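Local structure of DUF4848 domain-containing protein (Bacteroides thetaiotaomicron, 4LB8) at residues F224-L229 with V235-D240. The protein is of unknown function but belongs to the DUF4848 family and is probably an exported lipoprotein. Residues are numbered along the deposited sequence; the frame is centred on the assembly and turned at random.
Sequences FAQGEL and VYVNKD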
loop_
_atom_site.group_PDB
_atom_site.type_symbol
_atom_site.label_atom_id
_atom_site.label_comp_id
_atom_site.label_asym_id
_atom_site.label_seq_id
_atom_site.Cartn_x
_atom_site.Cartn_y
_atom_site.Cartn_z
ATOM N N PHE A 224 25.213 17.803 -4.498
ATOM C CA PHE A 224 24.078 18.245 -3.705
ATOM C C PHE A 224 24.042 19.751 -3.576
ATOM O O PHE A 224 25.074 20.384 -3.311
ATOM C CB PHE A 224 24.118 17.598 -2.325
ATOM C CG PHE A 224 23.018 17.974 -1.360
ATOM C CD1 PHE A 224 21.682 17.744 -1.676
ATOM C CD2 PHE A 224 23.321 18.464 -0.094
ATOM C CE1 PHE A 224 20.676 18.036 -0.757
ATOM C CE2 PHE A 224 22.310 18.763 0.822
ATOM C CZ PHE A 224 20.996 18.543 0.488
ATOM N N ALA A 225 22.832 20.321 -3.747
ATOM C CA ALA A 225 22.583 21.752 -3.595
ATOM C C ALA A 225 22.378 22.021 -2.120
ATOM O O ALA A 225 21.253 21.999 -1.624
ATOM C CB ALA A 225 21.379 22.177 -4.419
ATOM N N GLN A 226 23.507 22.182 -1.399
ATOM C CA GLN A 226 23.560 22.416 0.036
ATOM C C GLN A 226 23.025 23.812 0.367
ATOM O O GLN A 226 23.457 24.770 -0.255
ATOM C CB GLN A 226 25.009 22.242 0.511
ATOM C CG GLN A 226 25.230 22.428 1.989
ATOM C CD GLN A 226 26.667 22.192 2.351
ATOM O OE1 GLN A 226 27.129 21.051 2.395
ATOM N NE2 GLN A 226 27.414 23.270 2.598
ATOM N N GLY A 227 22.118 23.912 1.339
ATOM C CA GLY A 227 21.526 25.176 1.778
ATOM C C GLY A 227 22.498 26.073 2.516
ATOM O O GLY A 227 23.606 25.637 2.831
ATOM N N GLU A 228 22.104 27.340 2.793
ATOM C CA GLU A 228 22.976 28.309 3.472
ATOM C C GLU A 228 23.237 27.893 4.926
ATOM O O GLU A 228 22.313 27.618 5.694
ATOM C CB GLU A 228 22.413 29.737 3.405
ATOM N N LEU A 229 24.516 27.804 5.271
ATOM C CA LEU A 229 24.984 27.391 6.586
ATOM C C LEU A 229 26.111 28.321 7.004
ATOM O O LEU A 229 27.080 28.484 6.244
ATOM C CB LEU A 229 25.451 25.924 6.498
ATOM C CG LEU A 229 26.231 25.335 7.665
ATOM C CD1 LEU A 229 25.304 24.697 8.693
ATOM C CD2 LEU A 229 27.163 24.299 7.166
ATOM N N VAL A 235 25.427 26.151 -2.064
ATOM C CA VAL A 235 26.525 25.716 -2.910
ATOM C C VAL A 235 26.361 24.223 -3.304
ATOM O O VAL A 235 25.779 23.425 -2.547
ATOM C CB VAL A 235 27.881 25.995 -2.176
ATOM C CG1 VAL A 235 28.007 25.199 -0.861
ATOM C CG2 VAL A 235 29.083 25.778 -3.090
ATOM N N TYR A 236 26.902 23.860 -4.488
ATOM C CA TYR A 236 26.935 22.490 -4.966
ATOM C C TYR A 236 28.104 21.784 -4.329
ATOM O O TYR A 236 29.248 22.166 -4.540
ATOM C CB TYR A 236 26.997 22.421 -6.489
ATOM C CG TYR A 236 25.702 22.840 -7.146
ATOM C CD1 TYR A 236 24.537 22.096 -6.978
ATOM C CD2 TYR A 236 25.634 24.002 -7.910
ATOM C CE1 TYR A 236 23.335 22.506 -7.539
ATOM C CE2 TYR A 236 24.438 24.410 -8.498
ATOM C CZ TYR A 236 23.294 23.649 -8.324
ATOM O OH TYR A 236 22.132 24.049 -8.927
ATOM N N VAL A 237 27.798 20.784 -3.505
ATOM C CA VAL A 237 28.751 19.968 -2.743
ATOM C C VAL A 237 28.798 18.558 -3.372
ATOM O O VAL A 237 27.749 17.946 -3.586
ATOM C CB VAL A 237 28.302 19.944 -1.254
ATOM C CG1 VAL A 237 29.116 18.965 -0.435
ATOM C CG2 VAL A 237 28.371 21.338 -0.650
ATOM N N ASN A 238 29.995 18.041 -3.658
ATOM C CA ASN A 238 30.104 16.716 -4.263
ATOM C C ASN A 238 29.608 15.625 -3.296
ATOM O O ASN A 238 30.073 15.551 -2.164
ATOM C CB ASN A 238 31.565 16.451 -4.699
ATOM C CG ASN A 238 31.789 15.145 -5.430
ATOM O OD1 ASN A 238 31.623 14.036 -4.892
ATOM N ND2 ASN A 238 32.183 15.250 -6.670
ATOM N N LYS A 239 28.665 14.783 -3.753
ATOM C CA LYS A 239 28.120 13.642 -3.009
ATOM C C LYS A 239 28.140 12.392 -3.902
ATOM O O LYS A 239 27.276 11.522 -3.771
ATOM C CB LYS A 239 26.704 13.950 -2.480
ATOM C CG LYS A 239 26.669 15.075 -1.430
ATOM C CD LYS A 239 27.334 14.665 -0.117
ATOM C CE LYS A 239 27.312 15.739 0.918
ATOM N NZ LYS A 239 28.022 15.302 2.147
ATOM N N ASP A 240 29.144 12.300 -4.809
ATOM C CA ASP A 240 29.293 11.191 -5.770
ATOM C C ASP A 240 29.624 9.901 -5.021
ATOM O O ASP A 240 30.774 9.702 -4.590
ATOM C CB ASP A 240 30.375 11.519 -6.826
ATOM C CG ASP A 240 30.390 10.647 -8.075
ATOM O OD1 ASP A 240 29.735 9.574 -8.069
ATOM O OD2 ASP A 240 31.065 11.032 -9.058
#
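Gln226 lies across Val237 on one face of an antiparallel beta hairpin, strands 222-226 and 235-238. Its CG is anti to the backbone N (chi1 -179°) and the chain runs on extended, which carries the amide out from the sheet to the Val237 side chain. There OE1 comes 3.3 Å from CG2 of Val237. NE2 lies 4.0 Å from CG1 of Val235, whose side chain runs alongside and points the same way. With an alanine here, Val237 CG2 would probably keep only the CB contact and lose the amide lying across it, and Val235 CG1 would lose NE2 beside it. Farther along this face, Phe224 meets Lys239 through its CB, 3.7 Å from Lys239 CG. The Phe224 ring itself leads away from strand 235-238, to Phe244 and Ile246. On the face of Ala225 and Tyr236, the Ala225 methyl approaches the tyrosine ring obliquely, CB 3.7 Å from Tyr236 CE1. Leu41 of the second subunit packs on both residues. Backbone bonds pair Phe224 with Val237 and Gln226 with Val235, two for each pair. Strand 254-262 continues the sheet beyond Ala225. Phe224 O accepts the nearly straight bond from Val237 N (2.8 Å, 173° at the hydrogen) and also a CA-H...O contact from Tyr236 CA at 3.3 Å.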